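Local structure of uncharacterized protein Atu2452 (Agrobacterium tumefaciens, 2R8B) at residues L155-V158 against L159-P163; S183-K186 against P187-V191. The protein is of unknown function but has a dienelactone hydrolase-like alpha/beta-hydrolase fold with a probable serine nucleophile motif, consistent with a hydrolase. One frame throughout, in Å; residues are numbered along the deposited sequence.

In the fold
Contact 1 comes first along the chain, in the last turns of helix 150-161; contact 2 follows in the loop after strand 168-172 and runs into strand 190-196. Their centres are about 11 Å apart and lie on the same side of the chain's centre, about 9 Å from it for contact 1 and about 15 Å for contact 2, which is consistent with one being buried and the other superficial. They meet where Pro163 O packs 3.5 Å from Ala185 CB. Contact 1 belongs to the crossover helix after the probable nucleophile elbow, between parallel strands 143-148 and 168-172; contact 2 leads into the next strand of the same sheet, both within the dienelactone hydrolase-like part of the chain.

Contact 1. Residues L155-V158 against L159-P163; sequences LANV and LIEQP
Leu159 N gives a nearly straight hydrogen bond to Leu155 O (3.0 Å). Chi1 of -60° turns the Leu159 side chain back toward the preceding turn, where CD1 lies 4.0 Å from Ala156 CA, while the side chain also meets Phe166 and Ala169. Ile160 repeats the i to i+4 step with its N 3.0 Å from Ala156 O, and its CD1 folds back over the same carbonyl, 3.6 Å from that oxygen. At Glu161 the N bonds to Asn157 O at 2.7 Å. Glu161 CG lies 3.7 Å from Asn157 ND2, and the amide and carboxylate planes differ by only 31°; the amide nitrogen itself is held by Thr124 OG1 of helix 117-138. Gln162 N reaches Val158 O at 2.8 Å, and its CG rests against Val158 CG1. Gln162 is the first residue to leave helical phi/psi, and its side chain turns back so that NE2 bonds to Glu161 O at 2.9 Å. That donor sits 53° out of the carbonyl plane, although the oxygen lies nearly in the Gln162 amide plane. This is the C-terminal end of the crossover helix in a beta-alpha-beta unit, the helix that follows the probable nucleophile elbow of an alpha/beta hydrolase.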
loop_
_atom_site.group_PDB
_atom_site.type_symbol
_atom_site.label_atom_id
_atom_site.label_comp_id
_atom_site.label_asym_id
_atom_site.label_seq_id
_atom_site.Cartn_x
_atom_site.Cartn_y
_atom_site.Cartn_z
ATOM N N LEU A 155 -0.719 4.058 0.727
ATOM C CA LEU A 155 0.593 3.455 0.692
ATOM C C LEU A 155 1.468 4.244 -0.272
ATOM O O LEU A 155 2.624 4.554 0.035
ATOM C CB LEU A 155 0.472 1.979 0.324
ATOM C CG LEU A 155 1.729 1.157 0.094
ATOM C CD1 LEU A 155 2.692 1.203 1.315
ATOM C CD2 LEU A 155 1.369 -0.304 -0.319
ATOM N N ALA A 156 0.917 4.596 -1.436
ATOM C CA ALA A 156 1.631 5.440 -2.357
ATOM C C ALA A 156 2.070 6.732 -1.675
ATOM O O ALA A 156 3.244 7.089 -1.762
ATOM C CB ALA A 156 0.826 5.713 -3.485
ATOM N N ASN A 157 1.188 7.427 -0.956
ATOM C CA ASN A 157 1.589 8.699 -0.288
ATOM C C ASN A 157 2.721 8.463 0.753
ATOM O O ASN A 157 3.637 9.318 0.913
ATOM C CB ASN A 157 0.393 9.428 0.329
ATOM C CG ASN A 157 0.676 10.928 0.598
ATOM O OD1 ASN A 157 1.017 11.688 -0.315
ATOM N ND2 ASN A 157 0.503 11.361 1.844
ATOM N N VAL A 158 2.711 7.311 1.431
ATOM C CA VAL A 158 3.836 7.012 2.313
ATOM C C VAL A 158 5.142 6.900 1.525
ATOM O O VAL A 158 6.137 7.521 1.892
ATOM C CB VAL A 158 3.660 5.761 3.136
ATOM C CG1 VAL A 158 4.899 5.610 3.989
ATOM C CG2 VAL A 158 2.403 5.825 4.042
ATOM N N LEU A 159 5.135 6.132 0.433
ATOM C CA LEU A 159 6.266 6.080 -0.505
ATOM C C LEU A 159 6.797 7.444 -0.889
ATOM O O LEU A 159 8.006 7.615 -1.106
ATOM C CB LEU A 159 5.841 5.376 -1.782
ATOM C CG LEU A 159 5.383 3.940 -1.535
ATOM C CD1 LEU A 159 4.991 3.272 -2.858
ATOM C CD2 LEU A 159 6.414 3.099 -0.781
ATOM N N ILE A 160 5.883 8.417 -1.004
ATOM C CA ILE A 160 6.222 9.798 -1.324
ATOM C C ILE A 160 6.738 10.615 -0.152
ATOM O O ILE A 160 7.664 11.414 -0.322
ATOM C CB ILE A 160 5.021 10.501 -1.941
ATOM C CG1 ILE A 160 4.829 10.018 -3.382
ATOM C CG2 ILE A 160 5.219 11.979 -1.950
ATOM C CD1 ILE A 160 3.368 10.046 -3.840
ATOM N N GLU A 161 6.136 10.458 1.024
ATOM C CA GLU A 161 6.461 11.360 2.139
ATOM C C GLU A 161 7.593 10.804 3.003
ATOM O O GLU A 161 8.332 11.561 3.647
ATOM C CB GLU A 161 5.231 11.607 2.996
ATOM C CG GLU A 161 4.070 12.225 2.236
ATOM C CD GLU A 161 4.220 13.741 2.063
ATOM O OE1 GLU A 161 3.911 14.287 0.972
ATOM O OE2 GLU A 161 4.649 14.398 3.027
ATOM N N GLN A 162 7.722 9.480 3.014
ATOM C CA GLN A 162 8.785 8.790 3.752
ATOM C C GLN A 162 9.497 7.938 2.748
ATOM O O GLN A 162 9.385 6.699 2.780
ATOM C CB GLN A 162 8.190 7.867 4.789
ATOM C CG GLN A 162 6.997 8.437 5.504
ATOM C CD GLN A 162 7.410 9.323 6.651
ATOM O OE1 GLN A 162 7.188 8.985 7.806
ATOM N NE2 GLN A 162 8.041 10.446 6.342
ATOM N N PRO A 163 10.190 8.587 1.807
ATOM C CA PRO A 163 10.625 7.774 0.680
ATOM C C PRO A 163 11.556 6.623 1.127
ATOM O O PRO A 163 11.733 5.652 0.402
ATOM C CB PRO A 163 11.310 8.809 -0.246
ATOM C CG PRO A 163 11.698 9.943 0.668
ATOM C CD PRO A 163 10.623 9.994 1.697
#

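Contact 2. Residues S183-K186 against P187-V191; sequences SPAK and PTRRV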
loop_
_atom_site.group_PDB
_atom_site.type_symbol
_atom_site.label_atom_id
_atom_site.label_comp_id
_atom_site.label_asym_id
_atom_site.label_seq_id
_atom_site.Cartn_x
_atom_site.Cartn_y
_atom_site.Cartn_z
ATOM N N SER A 183 11.321 13.031 -3.604
ATOM C CA SER A 183 12.453 12.911 -2.757
ATOM C C SER A 183 13.050 11.520 -2.991
ATOM O O SER A 183 12.301 10.589 -3.328
ATOM C CB SER A 183 12.030 13.142 -1.327
ATOM O OG SER A 183 13.100 13.778 -0.661
ATOM N N PRO A 184 14.388 11.369 -2.873
ATOM C CA PRO A 184 14.962 10.078 -3.249
ATOM C C PRO A 184 14.682 8.930 -2.258
ATOM O O PRO A 184 14.767 9.126 -1.025
ATOM C CB PRO A 184 16.463 10.377 -3.320
ATOM C CG PRO A 184 16.671 11.533 -2.419
ATOM C CD PRO A 184 15.420 12.335 -2.441
ATOM N N ALA A 185 14.331 7.764 -2.815
ATOM C CA ALA A 185 14.167 6.490 -2.083
ATOM C C ALA A 185 15.487 5.724 -2.002
ATOM O O ALA A 185 16.509 6.216 -2.437
ATOM C CB ALA A 185 13.136 5.625 -2.783
ATOM N N LYS A 186 15.443 4.500 -1.475
ATOM C CA LYS A 186 16.634 3.627 -1.393
ATOM C C LYS A 186 16.773 2.884 -2.710
ATOM O O LYS A 186 15.770 2.444 -3.253
ATOM C CB LYS A 186 16.523 2.636 -0.225
ATOM C CG LYS A 186 16.294 3.285 1.164
ATOM C CD LYS A 186 15.924 2.246 2.284
ATOM C CE LYS A 186 14.879 1.221 1.783
ATOM N NZ LYS A 186 14.819 0.067 2.676
ATOM N N PRO A 187 18.013 2.754 -3.246
ATOM C CA PRO A 187 18.232 2.171 -4.582
ATOM C C PRO A 187 17.638 0.773 -4.710
ATOM O O PRO A 187 17.425 0.296 -5.827
ATOM C CB PRO A 187 19.745 2.076 -4.671
ATOM C CG PRO A 187 20.205 3.135 -3.813
ATOM C CD PRO A 187 19.298 3.133 -2.639
ATOM N N THR A 188 17.362 0.139 -3.567
ATOM C CA THR A 188 16.847 -1.210 -3.533
ATOM C C THR A 188 15.326 -1.211 -3.522
ATOM O O THR A 188 14.711 -2.272 -3.600
ATOM C CB THR A 188 17.326 -1.952 -2.278
ATOM O OG1 THR A 188 16.950 -1.194 -1.111
ATOM C CG2 THR A 188 18.846 -2.202 -2.325
ATOM N N ARG A 189 14.692 -0.055 -3.385
ATOM C CA ARG A 189 13.233 -0.035 -3.396
ATOM C C ARG A 189 12.764 -0.721 -4.648
ATOM O O ARG A 189 13.367 -0.572 -5.710
ATOM C CB ARG A 189 12.706 1.370 -3.390
ATOM C CG ARG A 189 12.119 1.800 -2.113
ATOM C CD ARG A 189 10.707 2.267 -2.452
ATOM N NE ARG A 189 10.541 2.759 -3.835
ATOM C CZ ARG A 189 10.040 3.964 -4.169
ATOM N NH1 ARG A 189 9.666 4.823 -3.208
ATOM N NH2 ARG A 189 9.891 4.303 -5.453
ATOM N N ARG A 190 11.717 -1.510 -4.521
ATOM C CA ARG A 190 11.102 -2.108 -5.681
ATOM C C ARG A 190 9.633 -1.840 -5.573
ATOM O O ARG A 190 9.021 -2.171 -4.525
ATOM C CB ARG A 190 11.349 -3.603 -5.712
ATOM C CG ARG A 190 12.755 -3.921 -6.167
ATOM C CD ARG A 190 13.103 -5.383 -6.128
ATOM N NE ARG A 190 12.407 -6.218 -7.120
ATOM C CZ ARG A 190 11.584 -7.240 -6.814
ATOM N NH1 ARG A 190 11.307 -7.546 -5.542
ATOM N NH2 ARG A 190 11.018 -7.967 -7.774
ATOM N N VAL A 191 9.055 -1.257 -6.624
ATOM C CA VAL A 191 7.612 -1.202 -6.679
ATOM C C VAL A 191 6.905 -1.806 -7.890
ATOM O O VAL A 191 7.369 -1.700 -9.048
ATOM C CB VAL A 191 7.001 0.185 -6.222
ATOM C CG1 VAL A 191 8.063 1.183 -5.831
ATOM C CG2 VAL A 191 5.977 0.697 -7.170
#
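A type I beta turn, Lys186 to Arg189, reverses the loop just before strand 190-196 begins. Its closing bond runs from Arg189 N to Lys186 O, 2.7 Å long and close to straight at the hydrogen (166°). Pro187 and Thr188 fill the two central positions; the proline ring fixes phi of Pro187 near -56°, the value the first central residue of such a turn needs. Thr188 places OG1 between its own backbone N and carbonyl carbon, and this brings the hydroxyl oxygen back to within 4.0 Å of Lys186 CB, a loose contact across the turn. Lys186 itself leads its chain away from the turn, and its NZ forms a salt bridge with Asp167. A further side-chain contact comes from Ala185, just ahead of the turn. Its methyl group lies over one face of the Arg189 guanidinium, 3.5 Å above the plane and shifted toward the rim, with Ala185 CB 3.6 Å from Arg189 NH1 and 3.8 Å from Arg189 CZ. Chi1 of -107° puts Arg189 CG 4.0 Å from Ala185 CB, and the bends at chi2 and chi3 then bring the guanidinium under the same methyl. NH1 also hydrogen-bonds to Gln217 OE1 at the end of helix 204-217, which helps to orient the guanidinium, while backbone bonds tie Ala185 to Gln217 and Arg189 to Thr220. What results is a proline-containing type I turn leading into a parallel strand of the alpha/beta-hydrolase sheet, its start joined by backbone hydrogen bonds to strand 168-172 as well as to strand 220-226.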